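PDB 7P0Z: ESX-1 secretion-associated protein EspB from Mycobacterium marinum, which is a substrate of the ESX-1 type VII secretion system that assembles into a seven-subunit, channel-like structure and probably takes part in protein transport. Local coordinates for residues 21-26 / 71-76; 49-54 / 269-274; 66-71 / 280-285; 153-158 / 206-211. All coordinates share one frame; numbering follows the deposited sequence.

Contact 1: residues 21-26 / 71-76; sequences DEVEAP and RLATSL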
loop_
_atom_site.group_PDB
_atom_site.type_symbol
_atom_site.label_atom_id
_atom_site.label_comp_id
_atom_site.label_asym_id
_atom_site.label_seq_id
_atom_site.Cartn_x
_atom_site.Cartn_y
_atom_site.Cartn_z
ATOM N N ASP A 21 43.048 13.471 13.836
ATOM C CA ASP A 21 43.427 12.331 14.657
ATOM C C ASP A 21 42.220 11.671 15.299
ATOM O O ASP A 21 42.193 10.451 15.443
ATOM C CB ASP A 21 44.430 12.739 15.712
ATOM C CG ASP A 21 45.795 12.937 15.137
ATOM O OD1 ASP A 21 46.025 12.485 14.003
ATOM O OD2 ASP A 21 46.646 13.544 15.811
ATOM N N GLU A 22 41.215 12.449 15.673
ATOM C CA GLU A 22 40.043 11.873 16.303
ATOM C C GLU A 22 39.216 11.040 15.335
ATOM O O GLU A 22 38.582 10.067 15.745
ATOM C CB GLU A 22 39.185 12.974 16.910
ATOM C CG GLU A 22 37.985 12.452 17.641
ATOM C CD GLU A 22 37.136 13.522 18.269
ATOM O OE1 GLU A 22 37.507 14.705 18.200
ATOM O OE2 GLU A 22 36.069 13.179 18.804
ATOM N N VAL A 23 39.205 11.394 14.058
ATOM C CA VAL A 23 38.264 10.739 13.175
ATOM C C VAL A 23 38.766 9.368 12.753
ATOM O O VAL A 23 37.970 8.486 12.438
ATOM C CB VAL A 23 37.960 11.626 11.959
ATOM C CG1 VAL A 23 39.107 11.630 10.988
ATOM C CG2 VAL A 23 36.680 11.186 11.292
ATOM N N GLU A 24 40.074 9.154 12.738
ATOM C CA GLU A 24 40.624 7.876 12.339
ATOM C C GLU A 24 41.087 7.050 13.522
ATOM O O GLU A 24 41.770 6.049 13.330
ATOM C CB GLU A 24 41.779 8.072 11.364
ATOM C CG GLU A 24 43.064 8.462 12.042
ATOM C CD GLU A 24 44.228 8.500 11.104
ATOM O OE1 GLU A 24 44.116 7.966 9.989
ATOM O OE2 GLU A 24 45.278 9.047 11.487
ATOM N N ALA A 25 40.746 7.442 14.736
ATOM C CA ALA A 25 41.035 6.588 15.866
ATOM C C ALA A 25 40.221 5.306 15.739
ATOM O O ALA A 25 39.146 5.313 15.150
ATOM C CB ALA A 25 40.699 7.297 17.169
ATOM N N PRO A 26 40.721 4.188 16.249
ATOM C CA PRO A 26 39.965 2.940 16.133
ATOM C C PRO A 26 38.605 3.047 16.787
ATOM O O PRO A 26 38.450 3.653 17.840
ATOM C CB PRO A 26 40.852 1.926 16.852
ATOM C CG PRO A 26 41.702 2.724 17.716
ATOM C CD PRO A 26 41.955 3.999 17.016
ATOM N N ARG A 71 41.396 7.798 4.862
ATOM C CA ARG A 71 41.490 8.740 3.761
ATOM C C ARG A 71 40.906 10.087 4.136
ATOM O O ARG A 71 41.439 11.131 3.750
ATOM C CB ARG A 71 40.812 8.178 2.526
ATOM C CG ARG A 71 41.568 7.040 1.960
ATOM C CD ARG A 71 40.880 6.465 0.797
ATOM N NE ARG A 71 41.650 5.367 0.273
ATOM C CZ ARG A 71 41.449 4.837 -0.914
ATOM N NH1 ARG A 71 40.482 5.296 -1.678
ATOM N NH2 ARG A 71 42.202 3.840 -1.315
ATOM N N LEU A 72 39.824 10.089 4.898
ATOM C CA LEU A 72 39.257 11.347 5.347
ATOM C C LEU A 72 40.224 12.101 6.249
ATOM O O LEU A 72 40.353 13.323 6.149
ATOM C CB LEU A 72 37.938 11.084 6.056
ATOM C CG LEU A 72 37.285 12.225 6.819
ATOM C CD1 LEU A 72 36.654 13.199 5.872
ATOM C CD2 LEU A 72 36.246 11.669 7.745
ATOM N N ALA A 73 40.913 11.393 7.136
ATOM C CA ALA A 73 41.900 12.049 7.981
ATOM C C ALA A 73 43.038 12.635 7.155
ATOM O O ALA A 73 43.520 13.737 7.437
ATOM C CB ALA A 73 42.440 11.070 9.014
ATOM N N THR A 74 43.481 11.912 6.134
ATOM C CA THR A 74 44.495 12.463 5.253
ATOM C C THR A 74 44.006 13.724 4.560
ATOM O O THR A 74 44.741 14.711 4.464
ATOM C CB THR A 74 44.925 11.419 4.234
ATOM O OG1 THR A 74 45.398 10.267 4.917
ATOM C CG2 THR A 74 46.007 11.947 3.376
ATOM N N SER A 75 42.775 13.717 4.073
ATOM C CA SER A 75 42.264 14.916 3.429
ATOM C C SER A 75 42.192 16.080 4.403
ATOM O O SER A 75 42.446 17.225 4.028
ATOM C CB SER A 75 40.901 14.656 2.807
ATOM O OG SER A 75 41.016 13.805 1.696
ATOM N N LEU A 76 41.833 15.813 5.652
ATOM C CA LEU A 76 41.803 16.885 6.633
ATOM C C LEU A 76 43.190 17.445 6.885
ATOM O O LEU A 76 43.355 18.650 7.049
ATOM C CB LEU A 76 41.192 16.403 7.936
ATOM C CG LEU A 76 39.698 16.146 7.916
ATOM C CD1 LEU A 76 39.313 15.357 9.138
ATOM C CD2 LEU A 76 38.952 17.435 7.863
#
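Glu24 and Ala73 bring the two backbones closest, their CA atoms 6.2 Å apart, at the point where helix 13-23 gives out beside the continuing helix 42-81; Glu24 is the first residue to leave helical geometry. Val23, the last helical residue, carries most of the apolar contact and divides it between its two methyls. CG2 meets Leu72 CD2 at 3.6 Å, the two side chains crossing at about a right angle. CG1 sits between the backbone N and the carbonyl carbon of Val23 (chi1 75°), which places it by Ala73 and Leu76: 3.9 Å from Ala73 CB and, more loosely, 4.2 Å from Leu76 CD1. Glu24 starts out toward helix 42-81, and its extended chain then runs along the methyl of Ala73, touching it with CB, CG, CD and OE1; OE1 is the nearest, 3.7 Å from Ala73 CB. The other carboxylate oxygen, OE2, turns to Arg77 in a salt bridge that Asp21 shares. Behind Leu72 and Leu76 lies helix 181-224, and Val23 also touches Phe172. Both segments belong to the PE portion of EspB, so the end of its short first helix is held to its long helix by methyl packing, with no hydrogen bond between the segments, while the flanking Arg77 probably offsets the charge of the two acidic side chains.

Contact 2: residues 49-54 / 269-274; sequences EQLAVS and ADLEPV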
loop_
_atom_site.group_PDB
_atom_site.type_symbol
_atom_site.label_atom_id
_atom_site.label_comp_id
_atom_site.label_asym_id
_atom_site.label_seq_id
_atom_site.Cartn_x
_atom_site.Cartn_y
_atom_site.Cartn_z
ATOM N N GLU A 49 24.817 -21.138 9.914
ATOM C CA GLU A 49 25.782 -20.796 8.887
ATOM C C GLU A 49 25.443 -19.475 8.218
ATOM O O GLU A 49 26.340 -18.696 7.894
ATOM C CB GLU A 49 25.872 -21.922 7.880
ATOM C CG GLU A 49 26.987 -22.838 8.200
ATOM C CD GLU A 49 26.721 -24.230 7.746
ATOM O OE1 GLU A 49 25.862 -24.410 6.863
ATOM O OE2 GLU A 49 27.368 -25.160 8.270
ATOM N N GLN A 50 24.161 -19.201 8.012
ATOM C CA GLN A 50 23.761 -17.907 7.488
ATOM C C GLN A 50 24.210 -16.784 8.408
ATOM O O GLN A 50 24.730 -15.768 7.945
ATOM C CB GLN A 50 22.250 -17.868 7.297
ATOM C CG GLN A 50 21.704 -16.552 6.767
ATOM C CD GLN A 50 22.293 -16.151 5.433
ATOM O OE1 GLN A 50 21.932 -16.692 4.406
ATOM N NE2 GLN A 50 23.200 -15.203 5.449
ATOM N N LEU A 51 24.032 -16.960 9.715
ATOM C CA LEU A 51 24.495 -15.964 10.669
ATOM C C LEU A 51 26.000 -15.793 10.622
ATOM O O LEU A 51 26.501 -14.670 10.680
ATOM C CB LEU A 51 24.062 -16.331 12.079
ATOM C CG LEU A 51 22.618 -15.999 12.402
ATOM C CD1 LEU A 51 22.271 -16.438 13.795
ATOM C CD2 LEU A 51 22.397 -14.522 12.243
ATOM N N ALA A 52 26.740 -16.888 10.546
ATOM C CA ALA A 52 28.188 -16.767 10.501
ATOM C C ALA A 52 28.632 -15.993 9.272
ATOM O O ALA A 52 29.510 -15.127 9.353
ATOM C CB ALA A 52 28.828 -18.146 10.536
ATOM N N VAL A 53 28.018 -16.277 8.129
ATOM C CA VAL A 53 28.388 -15.590 6.903
ATOM C C VAL A 53 28.026 -14.117 6.979
ATOM O O VAL A 53 28.804 -13.252 6.563
ATOM C CB VAL A 53 27.737 -16.275 5.692
ATOM C CG1 VAL A 53 28.082 -15.545 4.441
ATOM C CG2 VAL A 53 28.241 -17.675 5.574
ATOM N N SER A 54 26.850 -13.803 7.502
ATOM C CA SER A 54 26.468 -12.408 7.645
ATOM C C SER A 54 27.423 -11.665 8.565
ATOM O O SER A 54 27.782 -10.514 8.301
ATOM C CB SER A 54 25.046 -12.313 8.164
ATOM O OG SER A 54 24.122 -12.473 7.121
ATOM N N ALA A 269 13.124 -20.617 10.381
ATOM C CA ALA A 269 14.565 -20.614 10.506
ATOM C C ALA A 269 15.264 -20.283 9.214
ATOM O O ALA A 269 16.448 -20.565 9.075
ATOM C CB ALA A 269 15.057 -21.964 11.017
ATOM N N ASP A 270 14.570 -19.709 8.259
ATOM C CA ASP A 270 15.167 -19.302 7.001
ATOM C C ASP A 270 15.497 -17.821 7.102
ATOM O O ASP A 270 14.626 -16.968 6.938
ATOM C CB ASP A 270 14.215 -19.596 5.857
ATOM C CG ASP A 270 14.924 -19.800 4.564
ATOM O OD1 ASP A 270 15.964 -20.481 4.562
ATOM O OD2 ASP A 270 14.446 -19.277 3.545
ATOM N N LEU A 271 16.755 -17.518 7.377
ATOM C CA LEU A 271 17.161 -16.167 7.715
ATOM C C LEU A 271 17.577 -15.379 6.491
ATOM O O LEU A 271 18.204 -15.909 5.579
ATOM C CB LEU A 271 18.304 -16.187 8.715
ATOM C CG LEU A 271 17.838 -16.750 10.044
ATOM C CD1 LEU A 271 18.982 -16.802 11.022
ATOM C CD2 LEU A 271 16.708 -15.899 10.567
ATOM N N GLU A 272 17.210 -14.118 6.479
ATOM C CA GLU A 272 17.650 -13.230 5.428
ATOM C C GLU A 272 19.154 -13.003 5.525
ATOM O O GLU A 272 19.688 -12.844 6.616
ATOM C CB GLU A 272 16.939 -11.902 5.538
ATOM C CG GLU A 272 15.511 -11.987 5.183
ATOM C CD GLU A 272 15.306 -11.956 3.702
ATOM O OE1 GLU A 272 15.282 -10.849 3.120
ATOM O OE2 GLU A 272 15.183 -13.041 3.111
ATOM N N PRO A 273 19.860 -12.987 4.411
ATOM C CA PRO A 273 21.242 -12.514 4.431
ATOM C C PRO A 273 21.301 -11.020 4.678
ATOM O O PRO A 273 20.349 -10.280 4.450
ATOM C CB PRO A 273 21.749 -12.863 3.038
ATOM C CG PRO A 273 20.551 -12.900 2.219
ATOM C CD PRO A 273 19.441 -13.381 3.065
ATOM N N VAL A 274 22.446 -10.577 5.157
ATOM C CA VAL A 274 22.680 -9.177 5.472
ATOM C C VAL A 274 23.761 -8.681 4.536
ATOM O O VAL A 274 24.907 -9.110 4.655
ATOM C CB VAL A 274 23.109 -8.995 6.931
ATOM C CG1 VAL A 274 23.355 -7.544 7.238
ATOM C CG2 VAL A 274 22.065 -9.543 7.847
#
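Gln50 lies against the extended segment 269-274 with its CG methylene as well as its amide. CG rests 3.8 Å from Leu271 O and is almost as near Leu271 CB. A bend at the second torsion (chi2 58°) then folds the amide back toward Ser54, and NE2 passes 3.5 Å from Pro273 CA. NE2 also makes a weak bond of 3.3 Å to Ser54 OG one turn on, and a hydrogen bond to Gln166 of a neighbouring subunit, whose Leu163 packs on Gln50. Leu51 leans in with the end of its side chain, its CG 4.0 Å from Leu271 CD1, the two leucines crossing at a slant. Ser54 closes the series where the backbones are nearest. Its OG, anti to the carbonyl carbon (chi1 -81°), accepts a hydrogen bond from Val274 N of 3.2 Å, distinctly bent at 138°, which gives a partner to a backbone N-H outside any regular secondary structure. Ser54 OG also packs on Val274 CB at 3.6 Å. Having left helix 244-268, the chain thus runs over helix 42-81 and joins the PPE portion of the protein to the PE portion. Helix 181-224 supports both segments: its Met214 backs Leu271, Gln210 donates to Glu272 O, and Leu207 packs on Ser54.

Contact 3: residues 66-71 / 280-285; sequences ERERQR and PAAIKI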
loop_
_atom_site.group_PDB
_atom_site.type_symbol
_atom_site.label_atom_id
_atom_site.label_comp_id
_atom_site.label_asym_id
_atom_site.label_seq_id
_atom_site.Cartn_x
_atom_site.Cartn_y
_atom_site.Cartn_z
ATOM N N GLU A 66 36.880 1.604 7.809
ATOM C CA GLU A 66 38.119 2.036 8.428
ATOM C C GLU A 66 39.056 2.671 7.409
ATOM O O GLU A 66 39.677 3.710 7.676
ATOM C CB GLU A 66 38.771 0.843 9.097
ATOM C CG GLU A 66 39.947 1.154 9.913
ATOM C CD GLU A 66 40.420 -0.054 10.666
ATOM O OE1 GLU A 66 39.780 -1.120 10.536
ATOM O OE2 GLU A 66 41.431 0.052 11.391
ATOM N N ARG A 67 39.164 2.072 6.228
ATOM C CA ARG A 67 39.988 2.709 5.210
ATOM C C ARG A 67 39.434 4.071 4.813
ATOM O O ARG A 67 40.193 5.029 4.606
ATOM C CB ARG A 67 40.125 1.836 3.976
ATOM C CG ARG A 67 40.876 2.559 2.883
ATOM C CD ARG A 67 40.820 1.855 1.591
ATOM N NE ARG A 67 39.700 2.306 0.800
ATOM C CZ ARG A 67 39.568 2.031 -0.484
ATOM N NH1 ARG A 67 40.491 1.319 -1.089
ATOM N NH2 ARG A 67 38.524 2.464 -1.156
ATOM N N GLU A 68 38.120 4.179 4.679
ATOM C CA GLU A 68 37.566 5.478 4.321
ATOM C C GLU A 68 37.887 6.527 5.374
ATOM O O GLU A 68 38.126 7.692 5.050
ATOM C CB GLU A 68 36.065 5.393 4.099
ATOM C CG GLU A 68 35.689 4.658 2.843
ATOM C CD GLU A 68 36.507 5.096 1.634
ATOM O OE1 GLU A 68 37.438 4.367 1.250
ATOM O OE2 GLU A 68 36.225 6.167 1.071
ATOM N N ARG A 69 37.907 6.138 6.636
ATOM C CA ARG A 69 38.227 7.118 7.659
ATOM C C ARG A 69 39.696 7.519 7.615
ATOM O O ARG A 69 40.027 8.679 7.868
ATOM C CB ARG A 69 37.821 6.599 9.027
ATOM C CG ARG A 69 36.332 6.632 9.207
ATOM C CD ARG A 69 35.943 6.366 10.617
ATOM N NE ARG A 69 36.449 5.088 11.072
ATOM C CZ ARG A 69 35.858 3.931 10.832
ATOM N NH1 ARG A 69 34.752 3.892 10.120
ATOM N NH2 ARG A 69 36.381 2.819 11.294
ATOM N N GLN A 70 40.594 6.596 7.281
ATOM C CA GLN A 70 41.974 7.028 7.088
ATOM C C GLN A 70 42.088 8.040 5.965
ATOM O O GLN A 70 42.826 9.022 6.074
ATOM C CB GLN A 70 42.896 5.874 6.777
ATOM C CG GLN A 70 43.267 5.042 7.899
ATOM C CD GLN A 70 44.409 4.164 7.509
ATOM O OE1 GLN A 70 44.892 4.242 6.386
ATOM N NE2 GLN A 70 44.848 3.313 8.419
ATOM N N ARG A 71 41.396 7.798 4.862
ATOM C CA ARG A 71 41.490 8.740 3.761
ATOM C C ARG A 71 40.906 10.087 4.136
ATOM O O ARG A 71 41.439 11.131 3.750
ATOM C CB ARG A 71 40.812 8.178 2.526
ATOM C CG ARG A 71 41.568 7.040 1.960
ATOM C CD ARG A 71 40.880 6.465 0.797
ATOM N NE ARG A 71 41.650 5.367 0.273
ATOM C CZ ARG A 71 41.449 4.837 -0.914
ATOM N NH1 ARG A 71 40.482 5.296 -1.678
ATOM N NH2 ARG A 71 42.202 3.840 -1.315
ATOM N N PRO A 280 30.539 5.402 1.751
ATOM C CA PRO A 280 30.744 6.442 0.744
ATOM C C PRO A 280 32.206 6.832 0.671
ATOM O O PRO A 280 32.937 6.769 1.654
ATOM C CB PRO A 280 29.885 7.598 1.248
ATOM C CG PRO A 280 29.786 7.380 2.673
ATOM C CD PRO A 280 29.793 5.906 2.907
ATOM N N ALA A 281 32.636 7.195 -0.521
ATOM C CA ALA A 281 34.018 7.595 -0.704
ATOM C C ALA A 281 34.305 8.845 0.103
ATOM O O ALA A 281 33.489 9.761 0.159
ATOM C CB ALA A 281 34.296 7.845 -2.173
ATOM N N ALA A 282 35.455 8.863 0.753
ATOM C CA ALA A 282 35.894 10.056 1.447
ATOM C C ALA A 282 36.206 11.160 0.453
ATOM O O ALA A 282 36.580 10.903 -0.687
ATOM C CB ALA A 282 37.128 9.760 2.285
ATOM N N ILE A 283 36.043 12.400 0.887
ATOM C CA ILE A 283 36.462 13.508 0.052
ATOM C C ILE A 283 37.977 13.510 -0.066
ATOM O O ILE A 283 38.693 13.208 0.891
ATOM C CB ILE A 283 35.928 14.836 0.602
ATOM C CG1 ILE A 283 36.039 15.900 -0.471
ATOM C CG2 ILE A 283 36.649 15.250 1.855
ATOM C CD1 ILE A 283 35.636 17.210 -0.020
ATOM N N LYS A 284 38.479 13.804 -1.253
ATOM C CA LYS A 284 39.913 13.843 -1.480
ATOM C C LYS A 284 40.393 15.281 -1.555
ATOM O O LYS A 284 39.857 16.082 -2.319
ATOM C CB LYS A 284 40.303 13.098 -2.743
ATOM C CG LYS A 284 41.739 12.712 -2.703
ATOM C CD LYS A 284 41.999 11.445 -3.429
ATOM C CE LYS A 284 41.816 11.636 -4.891
ATOM N NZ LYS A 284 42.629 12.764 -5.383
ATOM N N ILE A 285 41.381 15.606 -0.738
ATOM C CA ILE A 285 42.031 16.902 -0.762
ATOM C C ILE A 285 43.503 16.643 -0.980
ATOM O O ILE A 285 44.145 15.987 -0.158
ATOM C CB ILE A 285 41.824 17.682 0.538
ATOM C CG1 ILE A 285 40.350 17.791 0.908
ATOM C CG2 ILE A 285 42.363 19.054 0.372
ATOM C CD1 ILE A 285 39.566 18.591 -0.013
#
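Glu68 OE1 is gripped by two nitrogens of Arg67, while OE2 of the same carboxylate reaches across to the chain at Ala282. This joins the long helix 42-81 of the PE part of the PE-PPE helical bundle to the extended, proline-containing tail that follows helix 244-268. Arg67 approaches side-on, with NE 3.1 Å and NH2 3.3 Å from Glu68 OE1, and the oxygen lies close to the guanidinium plane. At the other oxygen, Ala282 N donates to Glu68 OE2 over 2.8 Å at 150°, nearly in line with its C-O bond. A bend at the second torsion of Glu68 (chi2 -46°) helps bring the carboxylate beside the helix, where both partners can use it; the arginine would be expected to hold it ionised. Arg67 is itself tied to Glu187 of a neighbouring subunit by a salt bridge, so this charge network runs into the subunit interface. One face of its guanidinium carries Arg71 NH2, whose side chain has a long, weak ion pair to Glu179 of that subunit. Ala282 CB also packs on the helix, 4.0 Å from Arg71 CB and 3.6 Å from the backbone O of Glu68.

Contact 4: residues 153-158 / 206-211; sequences NFADGW and SLAKQA
An antiparallel helix pair in the PPE part of EspB brings Ala155 against Ala208: segments 153-158 and 206-211, on helices that follow one another in the chain, run at 161° with their axes 8.0 Å apart. The CA atoms of these two alanines come within 4.1 Å, an approach that small side chains allow; Ala208 CB sits 3.3 Å from Ala155 O. Ala211 CB fits into the next turn, 3.8 Å from Ala155 CB and 3.6 Å from Phe154 CD2, where it meets the phenyl ring at its edge, near the ring plane. Leu207 packs beside the alanines and touches both aromatic side chains. Its CD2 methyl stands over one face of the Trp158 indole in a CH-pi contact, 3.4 Å from the centroid of the five-membered ring and 13° off its normal. Leu207 CG meanwhile lies 3.9 Å from Phe154 CE2. The two aromatic residues brace each other one turn apart: Trp158 CD1 is poised over the centre of one Phe154 face. With CG anti to the backbone N (chi1 -178°), Phe154 carries its ring toward the partner helix. Pro30 and Pro31 pack on Trp158, as does Val58 of helix 42-81. With no hydrogen bond or salt bridge across them, the segments are held by apolar and CH-pi contacts; the alanines probably permit the close approach of the helices, and leucine packs against the aromatic rings beside them.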
loop_
_atom_site.group_PDB
_atom_site.type_symbol
_atom_site.label_atom_id
_atom_site.label_comp_id
_atom_site.label_asym_id
_atom_site.label_seq_id
_atom_site.Cartn_x
_atom_site.Cartn_y
_atom_site.Cartn_z
ATOM N N ASN A 153 24.904 -15.553 23.228
ATOM C CA ASN A 153 26.181 -14.862 23.348
ATOM C C ASN A 153 26.475 -14.037 22.104
ATOM O O ASN A 153 26.916 -12.886 22.199
ATOM C CB ASN A 153 27.305 -15.854 23.601
ATOM C CG ASN A 153 27.114 -16.632 24.871
ATOM O OD1 ASN A 153 26.463 -16.176 25.809
ATOM N ND2 ASN A 153 27.677 -17.824 24.912
ATOM N N PHE A 154 26.230 -14.615 20.931
ATOM C CA PHE A 154 26.377 -13.910 19.670
ATOM C C PHE A 154 25.538 -12.644 19.648
ATOM O O PHE A 154 26.021 -11.562 19.293
ATOM C CB PHE A 154 25.963 -14.862 18.555
ATOM C CG PHE A 154 26.100 -14.315 17.184
ATOM C CD1 PHE A 154 27.280 -14.436 16.494
ATOM C CD2 PHE A 154 25.035 -13.707 16.567
ATOM C CE1 PHE A 154 27.399 -13.948 15.228
ATOM C CE2 PHE A 154 25.150 -13.214 15.305
ATOM C CZ PHE A 154 26.337 -13.338 14.627
ATOM N N ALA A 155 24.274 -12.761 20.029
ATOM C CA ALA A 155 23.382 -11.615 19.997
ATOM C C ALA A 155 23.824 -10.538 20.969
ATOM O O ALA A 155 23.736 -9.350 20.664
ATOM C CB ALA A 155 21.957 -12.051 20.300
ATOM N N ASP A 156 24.276 -10.930 22.155
ATOM C CA ASP A 156 24.749 -9.944 23.109
ATOM C C ASP A 156 25.934 -9.185 22.551
ATOM O O ASP A 156 25.995 -7.958 22.643
ATOM C CB ASP A 156 25.135 -10.609 24.419
ATOM C CG ASP A 156 23.951 -11.064 25.198
ATOM O OD1 ASP A 156 22.833 -10.599 24.903
ATOM O OD2 ASP A 156 24.131 -11.893 26.111
ATOM N N GLY A 157 26.892 -9.906 21.980
ATOM C CA GLY A 157 28.040 -9.242 21.405
ATOM C C GLY A 157 27.650 -8.260 20.321
ATOM O O GLY A 157 28.145 -7.134 20.279
ATOM N N TRP A 158 26.729 -8.653 19.457
ATOM C CA TRP A 158 26.386 -7.751 18.375
ATOM C C TRP A 158 25.521 -6.584 18.835
ATOM O O TRP A 158 25.627 -5.498 18.271
ATOM C CB TRP A 158 25.735 -8.527 17.236
ATOM C CG TRP A 158 26.773 -9.203 16.429
ATOM C CD1 TRP A 158 27.077 -10.518 16.439
ATOM C CD2 TRP A 158 27.690 -8.587 15.535
ATOM N NE1 TRP A 158 28.114 -10.772 15.597
ATOM C CE2 TRP A 158 28.509 -9.600 15.023
ATOM C CE3 TRP A 158 27.893 -7.276 15.110
ATOM C CZ2 TRP A 158 29.514 -9.349 14.113
ATOM C CZ3 TRP A 158 28.883 -7.028 14.209
ATOM C CH2 TRP A 158 29.685 -8.060 13.714
ATOM N N SER A 206 20.194 -5.717 13.559
ATOM C CA SER A 206 19.375 -6.720 12.907
ATOM C C SER A 206 20.018 -8.094 13.002
ATOM O O SER A 206 19.323 -9.110 13.098
ATOM C CB SER A 206 19.135 -6.324 11.461
ATOM O OG SER A 206 20.165 -6.802 10.637
ATOM N N LEU A 207 21.338 -8.136 12.999
ATOM C CA LEU A 207 22.045 -9.385 13.198
ATOM C C LEU A 207 21.732 -9.976 14.566
ATOM O O LEU A 207 21.381 -11.157 14.694
ATOM C CB LEU A 207 23.530 -9.113 13.056
ATOM C CG LEU A 207 24.478 -10.252 12.800
ATOM C CD1 LEU A 207 24.167 -10.812 11.431
ATOM C CD2 LEU A 207 25.876 -9.728 12.856
ATOM N N ALA A 208 21.846 -9.157 15.604
ATOM C CA ALA A 208 21.542 -9.639 16.946
ATOM C C ALA A 208 20.080 -10.030 17.061
ATOM O O ALA A 208 19.734 -10.996 17.744
ATOM C CB ALA A 208 21.896 -8.582 17.983
ATOM N N LYS A 209 19.215 -9.286 16.396
ATOM C CA LYS A 209 17.801 -9.590 16.421
ATOM C C LYS A 209 17.524 -10.963 15.830
ATOM O O LYS A 209 16.737 -11.735 16.379
ATOM C CB LYS A 209 17.045 -8.507 15.672
ATOM C CG LYS A 209 15.592 -8.688 15.703
ATOM C CD LYS A 209 14.886 -7.663 14.887
ATOM C CE LYS A 209 13.413 -7.980 14.841
ATOM N NZ LYS A 209 12.652 -7.051 13.976
ATOM N N GLN A 210 18.173 -11.290 14.718
ATOM C CA GLN A 210 18.005 -12.610 14.136
ATOM C C GLN A 210 18.522 -13.700 15.059
ATOM O O GLN A 210 17.913 -14.768 15.173
ATOM C CB GLN A 210 18.712 -12.692 12.796
ATOM C CG GLN A 210 18.037 -11.972 11.692
ATOM C CD GLN A 210 18.762 -12.183 10.405
ATOM O OE1 GLN A 210 19.960 -12.386 10.401
ATOM N NE2 GLN A 210 18.042 -12.169 9.305
ATOM N N ALA A 211 19.657 -13.471 15.702
ATOM C CA ALA A 211 20.153 -14.488 16.620
ATOM C C ALA A 211 19.182 -14.722 17.776
ATOM O O ALA A 211 18.919 -15.868 18.163
ATOM C CB ALA A 211 21.526 -14.095 17.142
#

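Contacts 1 and 4 are buried and join their segments by apolar packing, contact 1 near one end of the elongated chain and contact 4 close to its centre. Contact 2 is partly buried and contact 3 lies at the surface; both bring the extended chain after helix 244-268 onto helix 42-81, using side-chain oxygens of the helix to accept backbone N-H groups. Helix 42-81 serves contacts 1, 2 and 3. Contacts 1 and 3 share Arg71 and meet where Ser75 OG probably hydrogen-bonds to Ile283 O and Ile285 N; contacts 2 and 4 touch where Ser54 and Leu51 pack on helix 181-224. The polar contacts 2 and 3, about 29 Å apart between centres, both reach a neighbouring subunit.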